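Coenzyme A transferase (Yersinia pestis, PDB 3QLI) probably transfers coenzyme A between acyl-CoA thioesters and free carboxylic acids such as acetate. Local coordinates at residues 45-50 and 208-213; 148-153 and 178-183. All blocks are in the same frame, centred on the assembly; numbering follows the deposited sequence.

Interaction 1 of 2, residues 45-50 and 208-213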
loop_
_atom_site.group_PDB
_atom_site.type_symbol
_atom_site.label_atom_id
_atom_site.label_comp_id
_atom_site.label_asym_id
_atom_site.label_seq_id
_atom_site.Cartn_x
_atom_site.Cartn_y
_atom_site.Cartn_z
ATOM N N GLY A 45 24.739 8.716 0.094
ATOM C CA GLY A 45 23.707 9.390 -0.659
ATOM C C GLY A 45 23.306 8.621 -1.899
ATOM O O GLY A 45 23.950 7.640 -2.285
ATOM N N MET A 46 22.244 9.076 -2.553
ATOM C CA MET A 46 21.734 8.420 -3.757
ATOM C C MET A 46 22.287 8.975 -5.068
ATOM O O MET A 46 22.394 10.186 -5.236
ATOM C CB MET A 46 20.206 8.534 -3.815
ATOM C CG MET A 46 19.462 7.999 -2.610
ATOM S SD MET A 46 17.692 8.329 -2.734
ATOM C CE MET A 46 17.240 7.263 -4.098
ATOM N N PHE A 47 22.641 8.086 -5.994
ATOM C CA PHE A 47 23.095 8.511 -7.319
ATOM C C PHE A 47 24.300 9.449 -7.333
ATOM O O PHE A 47 25.389 9.100 -6.889
ATOM C CB PHE A 47 21.945 9.089 -8.150
ATOM C CG PHE A 47 22.180 9.017 -9.632
ATOM C CD1 PHE A 47 22.394 7.798 -10.254
ATOM C CD2 PHE A 47 22.203 10.166 -10.401
ATOM C CE1 PHE A 47 22.620 7.727 -11.615
ATOM C CE2 PHE A 47 22.427 10.102 -11.762
ATOM C CZ PHE A 47 22.636 8.881 -12.370
ATOM N N ALA A 48 24.072 10.647 -7.862
ATOM C CA ALA A 48 25.099 11.673 -8.001
ATOM C C ALA A 48 25.652 12.030 -6.629
ATOM O O ALA A 48 26.765 12.537 -6.511
ATOM C CB ALA A 48 24.527 12.905 -8.684
ATOM N N ALA A 49 24.847 11.783 -5.603
ATOM C CA ALA A 49 25.223 12.014 -4.212
ATOM C C ALA A 49 26.378 11.115 -3.737
ATOM O O ALA A 49 27.101 11.479 -2.813
ATOM C CB ALA A 49 24.016 11.866 -3.299
ATOM N N GLU A 50 26.540 9.938 -4.344
ATOM C CA GLU A 50 27.610 9.029 -3.931
ATOM C C GLU A 50 28.932 9.777 -4.083
ATOM O O GLU A 50 29.163 10.429 -5.099
ATOM C CB GLU A 50 27.600 7.759 -4.791
ATOM C CG GLU A 50 26.283 6.986 -4.754
ATOM C CD GLU A 50 26.268 5.783 -5.686
ATOM O OE1 GLU A 50 27.097 5.729 -6.615
ATOM O OE2 GLU A 50 25.417 4.890 -5.491
ATOM N N PRO A 208 32.751 16.954 -12.140
ATOM C CA PRO A 208 31.343 17.083 -12.525
ATOM C C PRO A 208 30.506 15.945 -11.942
ATOM O O PRO A 208 31.004 14.835 -11.754
ATOM C CB PRO A 208 31.392 17.002 -14.049
ATOM C CG PRO A 208 32.779 17.545 -14.395
ATOM C CD PRO A 208 33.666 17.027 -13.295
ATOM N N LEU A 209 29.239 16.219 -11.656
ATOM C CA LEU A 209 28.358 15.180 -11.133
ATOM C C LEU A 209 28.058 14.142 -12.209
ATOM O O LEU A 209 28.015 14.467 -13.389
ATOM C CB LEU A 209 27.043 15.800 -10.654
ATOM C CG LEU A 209 27.119 16.847 -9.541
ATOM C CD1 LEU A 209 25.706 17.279 -9.123
ATOM C CD2 LEU A 209 27.903 16.347 -8.345
ATOM N N ILE A 210 27.836 12.894 -11.810
ATOM C CA ILE A 210 27.463 11.870 -12.779
ATOM C C ILE A 210 26.092 12.174 -13.372
ATOM O O ILE A 210 25.193 12.683 -12.691
ATOM C CB ILE A 210 27.473 10.443 -12.180
ATOM C CG1 ILE A 210 27.480 9.401 -13.302
ATOM C CG2 ILE A 210 26.290 10.228 -11.217
ATOM C CD1 ILE A 210 27.442 7.962 -12.813
ATOM N N GLU A 211 25.936 11.854 -14.648
ATOM C CA GLU A 211 24.729 12.226 -15.360
ATOM C C GLU A 211 23.877 11.016 -15.635
ATOM O O GLU A 211 24.383 9.912 -15.813
ATOM C CB GLU A 211 25.083 12.910 -16.678
ATOM C CG GLU A 211 25.794 14.230 -16.502
ATOM C CD GLU A 211 25.948 14.969 -17.809
ATOM O OE1 GLU A 211 25.917 14.310 -18.866
ATOM O OE2 GLU A 211 26.097 16.205 -17.781
ATOM N N MET A 212 22.573 11.228 -15.655
ATOM C CA MET A 212 21.677 10.241 -16.198
ATOM C C MET A 212 21.862 10.335 -17.705
ATOM O O MET A 212 21.764 11.426 -18.271
ATOM C CB MET A 212 20.249 10.595 -15.804
ATOM C CG MET A 212 19.225 9.552 -16.129
ATOM S SD MET A 212 17.693 9.983 -15.295
ATOM C CE MET A 212 17.339 11.607 -15.981
ATOM N N PRO A 213 22.165 9.206 -18.362
ATOM C CA PRO A 213 22.323 9.224 -19.822
ATOM C C PRO A 213 21.030 9.649 -20.510
ATOM O O PRO A 213 19.952 9.225 -20.094
ATOM C CB PRO A 213 22.637 7.761 -20.160
ATOM C CG PRO A 213 22.072 6.976 -19.007
ATOM C CD PRO A 213 22.307 7.849 -17.805
HETATM O O HOH W 1 28.143 12.554 -9.143
#

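Interaction 2 of 2, residues 148-153 and 178-183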
loop_
_atom_site.group_PDB
_atom_site.type_symbol
_atom_site.label_atom_id
_atom_site.label_comp_id
_atom_site.label_asym_id
_atom_site.label_seq_id
_atom_site.Cartn_x
_atom_site.Cartn_y
_atom_site.Cartn_z
ATOM N N VAL A 148 28.684 17.098 -0.921
ATOM C CA VAL A 148 27.975 18.316 -0.524
ATOM C C VAL A 148 28.529 19.502 -1.279
ATOM O O VAL A 148 29.620 19.438 -1.827
ATOM C CB VAL A 148 28.101 18.601 0.981
ATOM C CG1 VAL A 148 27.499 17.444 1.800
ATOM C CG2 VAL A 148 29.555 18.868 1.363
ATOM N N SER A 149 27.761 20.585 -1.319
ATOM C CA SER A 149 28.246 21.818 -1.907
ATOM C C SER A 149 29.246 22.428 -0.936
ATOM O O SER A 149 29.328 22.010 0.224
ATOM C CB SER A 149 27.078 22.783 -2.141
ATOM O OG SER A 149 26.453 23.085 -0.904
ATOM N N PRO A 150 30.026 23.412 -1.405
ATOM C CA PRO A 150 31.011 24.062 -0.536
ATOM C C PRO A 150 30.353 24.737 0.667
ATOM O O PRO A 150 29.213 25.196 0.574
ATOM C CB PRO A 150 31.646 25.111 -1.464
ATOM C CG PRO A 150 31.500 24.532 -2.828
ATOM C CD PRO A 150 30.141 23.857 -2.805
ATOM N N MET A 151 31.072 24.793 1.780
ATOM C CA MET A 151 30.583 25.449 2.983
ATOM C C MET A 151 30.323 26.925 2.691
ATOM O O MET A 151 31.137 27.572 2.043
ATOM C CB MET A 151 31.611 25.322 4.106
ATOM C CG MET A 151 31.091 25.823 5.437
ATOM S SD MET A 151 32.265 25.724 6.785
ATOM C CE MET A 151 33.352 27.086 6.363
ATOM N N ASP A 152 29.195 27.456 3.160
ATOM C CA ASP A 152 28.899 28.872 2.961
ATOM C C ASP A 152 29.442 29.701 4.120
ATOM O O ASP A 152 30.030 29.163 5.049
ATOM C CB ASP A 152 27.396 29.116 2.759
ATOM C CG ASP A 152 26.566 28.802 4.003
ATOM O OD1 ASP A 152 27.121 28.823 5.127
ATOM O OD2 ASP A 152 25.343 28.546 3.848
ATOM N N CYS A 153 29.251 31.018 4.074
ATOM C CA CYS A 153 29.850 31.880 5.097
ATOM C C CYS A 153 29.215 31.721 6.478
ATOM O O CYS A 153 29.692 32.302 7.456
ATOM C CB CYS A 153 29.802 33.351 4.669
ATOM S SG CYS A 153 28.124 34.035 4.624
ATOM N N VAL A 178 31.778 14.242 4.784
ATOM C CA VAL A 178 31.345 14.887 3.542
ATOM C C VAL A 178 32.464 15.005 2.513
ATOM O O VAL A 178 33.644 15.109 2.852
ATOM C CB VAL A 178 30.750 16.286 3.788
ATOM C CG1 VAL A 178 29.628 16.214 4.814
ATOM C CG2 VAL A 178 31.834 17.247 4.232
ATOM N N GLU A 179 32.066 14.984 1.250
ATOM C CA GLU A 179 32.967 15.247 0.148
ATOM C C GLU A 179 32.481 16.517 -0.539
ATOM O O GLU A 179 31.451 16.520 -1.223
ATOM C CB GLU A 179 32.966 14.063 -0.817
ATOM C CG GLU A 179 33.829 14.257 -2.065
ATOM C CD GLU A 179 34.188 12.930 -2.713
ATOM O OE1 GLU A 179 34.321 11.930 -1.966
ATOM O OE2 GLU A 179 34.340 12.876 -3.957
ATOM N N VAL A 180 33.212 17.603 -0.311
ATOM C CA VAL A 180 32.897 18.902 -0.872
ATOM C C VAL A 180 33.195 18.896 -2.370
ATOM O O VAL A 180 34.258 18.437 -2.811
ATOM C CB VAL A 180 33.713 20.021 -0.165
ATOM C CG1 VAL A 180 33.672 21.340 -0.969
ATOM C CG2 VAL A 180 33.218 20.225 1.263
ATOM N N ASN A 181 32.250 19.396 -3.150
ATOM C CA ASN A 181 32.386 19.420 -4.602
ATOM C C ASN A 181 31.722 20.675 -5.128
ATOM O O ASN A 181 30.515 20.843 -4.973
ATOM C CB ASN A 181 31.715 18.178 -5.196
ATOM C CG ASN A 181 31.886 18.077 -6.690
ATOM O OD1 ASN A 181 32.441 18.972 -7.324
ATOM N ND2 ASN A 181 31.424 16.979 -7.265
ATOM N N ARG A 182 32.492 21.565 -5.751
ATOM C CA ARG A 182 31.917 22.829 -6.215
ATOM C C ARG A 182 30.897 22.593 -7.326
ATOM O O ARG A 182 30.094 23.475 -7.641
ATOM C CB ARG A 182 33.005 23.817 -6.660
ATOM C CG ARG A 182 33.801 23.352 -7.855
ATOM C CD ARG A 182 34.733 24.446 -8.391
ATOM N NE ARG A 182 35.127 24.139 -9.764
ATOM C CZ ARG A 182 36.260 23.528 -10.104
ATOM N NH1 ARG A 182 37.137 23.178 -9.170
ATOM N NH2 ARG A 182 36.520 23.281 -11.384
ATOM N N TYR A 183 30.911 21.398 -7.911
ATOM C CA TYR A 183 29.900 21.053 -8.917
ATOM C C TYR A 183 28.555 20.659 -8.300
ATOM O O TYR A 183 27.555 20.546 -9.009
ATOM C CB TYR A 183 30.390 19.941 -9.843
ATOM C CG TYR A 183 31.497 20.374 -10.769
ATOM C CD1 TYR A 183 31.216 20.848 -12.043
ATOM C CD2 TYR A 183 32.826 20.314 -10.369
ATOM C CE1 TYR A 183 32.228 21.249 -12.900
ATOM C CE2 TYR A 183 33.847 20.718 -11.219
ATOM C CZ TYR A 183 33.543 21.179 -12.480
ATOM O OH TYR A 183 34.554 21.582 -13.326
#

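Interaction 1 of 2, residues 45-50 and 208-213
Phe47 and Ile210 meet with ring against methyl. Followed outward from CB, Phe47 reaches the other segment with one side and the tip of its ring. Phe47 CG lies anti to the backbone N (chi1 -156°), and the ring reaches 208-213 although CB does not point there; Phe47 CD2 comes within 4.2 Å of Ile210 CG2. Phe47 CE2 lies 3.9 Å from Ile210 CG2 and close to Ile210 O, while Phe47 CZ ends 4.0 Å from Met212 N, where backbone N and O atoms border the ring edge. Ile210 CG2 stands over one face in a CH-pi contact, 4.1 Å from the centroid of the Phe47 ring and displaced toward the rim. A flat, rigid ring suits this span, offering its face to a methyl and its edge to peptide groups. Ile210 CG2 also lies 3.7 Å from Ala48 CA, an approach that the small alanine permits. A water links the backbones, donating to Ala48 O and accepting from Ile210 N. Tyr303 packs on Phe47, Ala48 and Leu209 and hydrogen-bonds to Ile210 O. The contact belongs to the loops of the CoA-binding region: Phe47 neighbours Glu76 and Met212 neighbours Val242, residues that contact bound CoA in this protein, though none is bound to this chain here.

Interaction 2 of 2, residues 148-153 and 178-183
A parallel beta bridge at the C-terminal ends of two neighbouring strands, 143-148 and 175-180, joins Val148 to Val180. Val148 is held through both its peptide groups. Val148 N donates to Glu179 O at 2.8 Å, the donor standing well above that carbonyl plane, and Val148 O accepts from Asn181 N at 2.9 Å, with the donor almost in line with the C=O bond. Val180 CA also directs its hydrogen at Val148 O, so this oxygen receives one N-H hydrogen bond and one weaker CA-H...O contact.

Branched, wholly apolar valines suit the buried sheet face shared with Phe157. Val148 CG2 sits between the backbone N and the carbonyl carbon (chi1 -61°), from where it touches Val178 CB at 3.7 Å and Val180 CG2 at 3.9 Å. Val148 CG1 lies against Val178 CG1. Phe157 covers both Val148 and Val180, and Tyr22 of helix 18-25 also packs on Val180.

Beyond the bridge the strands give way to loop, and Pro150, with no N-H to offer, continues the contact by packing alone. Its CA approaches Val180 CG1, Pro150 CD lies 3.7 Å from Asn181 O, and Pro150 CG rests 3.8 Å from Arg182 CA. Asn181 shapes the departing chain: Asn181 OD1 accepts from Tyr183 N at 2.9 Å in an Asx turn, and ND2 donates to Val207 O. Glu179 points the other way, its carboxylate accepting from the backbone N atoms of Ala53 and Leu54 at the start of helix 52-63. Strands ending side by side and turning into loops at their C-terminal edge are characteristic of the parallel, Rossmann-like alpha/beta sheet of the N-terminal domain.

Overall arrangement
The two contacts lie about 15 Å apart, centre to centre, in the N-terminal domain. Both involve the C-terminal edge of one parallel sheet, in which strands 41-44, 143-148, 175-180 and 201-204 are successive neighbours. Along the chain the order is 45-50, 148-153, 178-183 and 208-213, so both segments of interaction 2 fall between those of interaction 1. They also touch: Leu209 CD2 packs 3.7 Å from Asn181 ND2, and Pro208 lies against Tyr183. Interaction 2 joins adjacent strands away from the known CoA-binding residues, whereas interaction 1 brings together loops beyond strands 41-44 and 201-204. One C-terminal sheet edge thus carries both a plain strand pairing and loops that lie beside CoA-binding residues.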